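Long-range contact in XAC2610 protein (Xanthomonas axonopodis pv. citri, PDB 4QTQ), which binds calcium and probably acts as an immunity protein, inhibiting a peptidoglycan hydrolase linked to bacterial killing by a type IV secretion system: residues H104-V109 and V124-A129. Sequence-based numbering, arbitrary orientation.
Sequences HEDVVV and VYLFDA. With CA (calcium ion), chain B.
Asp106 joins the calcium ion to the strand carrying Phe127. Asp106 CB lies 3.2 Å from Tyr125 O; chi1 of -50° puts CG anti to the carbonyl carbon and swings the carboxylate toward the metal, Asp106 CG passing 3.5 Å from Leu126 CD2, a methyl branch lying against the carboxylate. At the tip, Asp106 OD1 and OD2 both grip the calcium ion, each at 2.6 Å. Asp106 OD1 also accepts the backbone N-H of Phe127 on its anti side, N to OD1 2.8 Å and somewhat out of the carboxylate plane, while OD2 takes the N-H of Ile99. Metal and amides together fix the carboxylate's rotation and probably favour its charged form. His104 O binds the same ion, and a calcium-bound water donates to Phe127 O, so strand 121-128 reaches the metal through water as well. Asp98, Asn100 and Asp102 complete the site, in a DxDxDG-like calcium-binding loop.

Beyond the carboxylate, the imidazole of His104 stacks face to face on Phe127, planes at 20° and centroids 3.7 Å apart, with CE1 over the centre of the phenyl ring. His104 ND1 donates to Glu105 O in a bent bond (143°) that helps fix the imidazole's rotation over Phe127.

Further along, Val107 and Tyr125 form an antiparallel hydrogen-bonded pair through reciprocal N-H to O bonds; Val107 O also lies at the edge of the Tyr125 ring. Val108 and Val124 follow as a non-hydrogen-bonded pair. Together the two strands form the hairpin 106-112/121-128, flanked in a mixed sheet by strands 94-97 and 133-136; Val107, Tyr125 and Phe127 pack against strand 63-65, Val124 and Leu126 against helix 138-143.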
loop_
_atom_site.group_PDB
_atom_site.type_symbol
_atom_site.label_atom_id
_atom_site.label_comp_id
_atom_site.label_asym_id
_atom_site.label_seq_id
_atom_site.Cartn_x
_atom_site.Cartn_y
_atom_site.Cartn_z
ATOM N N HIS A 104 -9.521 -13.213 -2.901
ATOM C CA HIS A 104 -8.174 -13.497 -3.379
ATOM C C HIS A 104 -7.194 -12.389 -3.017
ATOM O O HIS A 104 -7.476 -11.211 -3.247
ATOM C CB HIS A 104 -8.148 -13.696 -4.885
ATOM C CG HIS A 104 -6.932 -14.429 -5.343
ATOM N ND1 HIS A 104 -5.717 -13.804 -5.531
ATOM C CD2 HIS A 104 -6.724 -15.744 -5.580
ATOM C CE1 HIS A 104 -4.823 -14.700 -5.904
ATOM N NE2 HIS A 104 -5.408 -15.885 -5.937
ATOM N N GLU A 105 -6.036 -12.766 -2.475
ATOM C CA GLU A 105 -5.067 -11.778 -2.053
ATOM C C GLU A 105 -4.555 -10.987 -3.248
ATOM O O GLU A 105 -4.396 -11.511 -4.361
ATOM C CB GLU A 105 -3.871 -12.383 -1.327
ATOM C CG GLU A 105 -4.125 -12.732 0.121
ATOM C CD GLU A 105 -4.580 -14.155 0.267
ATOM O OE1 GLU A 105 -5.119 -14.712 -0.720
ATOM O OE2 GLU A 105 -4.395 -14.716 1.366
ATOM N N ASP A 106 -4.338 -9.711 -2.979
ATOM C CA ASP A 106 -3.706 -8.789 -3.881
ATOM C C ASP A 106 -2.319 -8.489 -3.316
ATOM O O ASP A 106 -1.946 -9.002 -2.261
ATOM C CB ASP A 106 -4.567 -7.536 -3.965
ATOM C CG ASP A 106 -6.026 -7.865 -4.242
ATOM O OD1 ASP A 106 -6.305 -8.513 -5.282
ATOM O OD2 ASP A 106 -6.897 -7.502 -3.421
ATOM N N VAL A 107 -1.549 -7.654 -4.010
ATOM C CA VAL A 107 -0.164 -7.433 -3.634
ATOM C C VAL A 107 0.161 -5.939 -3.606
ATOM O O VAL A 107 -0.249 -5.174 -4.498
ATOM C CB VAL A 107 0.812 -8.189 -4.571
ATOM C CG1 VAL A 107 2.265 -7.946 -4.164
ATOM C CG2 VAL A 107 0.497 -9.669 -4.568
ATOM N N VAL A 108 0.867 -5.543 -2.553
ATOM C CA VAL A 108 1.277 -4.161 -2.349
ATOM C C VAL A 108 2.782 -4.150 -2.143
ATOM O O VAL A 108 3.321 -4.899 -1.322
ATOM C CB VAL A 108 0.576 -3.524 -1.126
ATOM C CG1 VAL A 108 1.054 -2.095 -0.926
ATOM C CG2 VAL A 108 -0.930 -3.573 -1.270
ATOM N N VAL A 109 3.463 -3.295 -2.889
ATOM C CA VAL A 109 4.908 -3.276 -2.900
ATOM C C VAL A 109 5.414 -1.866 -2.544
ATOM O O VAL A 109 4.927 -0.868 -3.086
ATOM C CB VAL A 109 5.403 -3.741 -4.279
ATOM C CG1 VAL A 109 6.877 -3.476 -4.458
ATOM C CG2 VAL A 109 5.106 -5.231 -4.465
ATOM N N VAL A 124 0.324 -0.863 -6.049
ATOM C CA VAL A 124 -0.753 -1.786 -5.706
ATOM C C VAL A 124 -1.144 -2.597 -6.943
ATOM O O VAL A 124 -1.355 -2.037 -8.024
ATOM C CB VAL A 124 -1.962 -1.015 -5.131
ATOM C CG1 VAL A 124 -3.119 -1.946 -4.824
ATOM C CG2 VAL A 124 -1.542 -0.261 -3.882
ATOM N N TYR A 125 -1.217 -3.919 -6.768
ATOM C CA TYR A 125 -1.626 -4.857 -7.817
ATOM C C TYR A 125 -2.805 -5.722 -7.346
ATOM O O TYR A 125 -2.682 -6.483 -6.368
ATOM C CB TYR A 125 -0.467 -5.784 -8.215
ATOM C CG TYR A 125 0.846 -5.083 -8.530
ATOM C CD1 TYR A 125 1.644 -4.584 -7.510
ATOM C CD2 TYR A 125 1.288 -4.930 -9.838
ATOM C CE1 TYR A 125 2.839 -3.938 -7.776
ATOM C CE2 TYR A 125 2.488 -4.281 -10.126
ATOM C CZ TYR A 125 3.255 -3.782 -9.081
ATOM O OH TYR A 125 4.446 -3.160 -9.308
ATOM N N LEU A 126 -3.939 -5.609 -8.040
ATOM C CA LEU A 126 -5.105 -6.440 -7.743
ATOM C C LEU A 126 -5.074 -7.723 -8.571
ATOM O O LEU A 126 -4.767 -7.707 -9.766
ATOM C CB LEU A 126 -6.402 -5.670 -8.015
ATOM C CG LEU A 126 -6.663 -4.414 -7.185
ATOM C CD1 LEU A 126 -8.030 -3.861 -7.537
ATOM C CD2 LEU A 126 -6.585 -4.702 -5.691
ATOM N N PHE A 127 -5.400 -8.841 -7.937
ATOM C CA PHE A 127 -5.538 -10.070 -8.671
ATOM C C PHE A 127 -6.774 -9.972 -9.562
ATOM O O PHE A 127 -7.869 -9.689 -9.087
ATOM C CB PHE A 127 -5.667 -11.274 -7.739
ATOM C CG PHE A 127 -5.587 -12.577 -8.456
ATOM C CD1 PHE A 127 -4.374 -13.027 -8.954
ATOM C CD2 PHE A 127 -6.725 -13.346 -8.663
ATOM C CE1 PHE A 127 -4.295 -14.224 -9.637
ATOM C CE2 PHE A 127 -6.651 -14.550 -9.340
ATOM C CZ PHE A 127 -5.434 -14.995 -9.820
ATOM N N ASP A 128 -6.574 -10.167 -10.859
ATOM C CA ASP A 128 -7.661 -10.097 -11.815
ATOM C C ASP A 128 -8.057 -11.530 -12.119
ATOM O O ASP A 128 -7.338 -12.242 -12.817
ATOM C CB ASP A 128 -7.210 -9.359 -13.073
ATOM C CG ASP A 128 -8.370 -8.906 -13.935
ATOM O OD1 ASP A 128 -9.146 -9.768 -14.399
ATOM O OD2 ASP A 128 -8.496 -7.682 -14.149
ATOM N N ALA A 129 -9.196 -11.942 -11.564
ATOM C CA ALA A 129 -9.676 -13.326 -11.637
ATOM C C ALA A 129 -9.841 -13.850 -13.070
ATOM O O ALA A 129 -9.642 -15.043 -13.330
ATOM C CB ALA A 129 -10.993 -13.456 -10.879
HETATM CA CA CA B . -8.515 -9.367 -4.281
HETATM O O HOH W 1 -8.681 -9.761 -6.550
#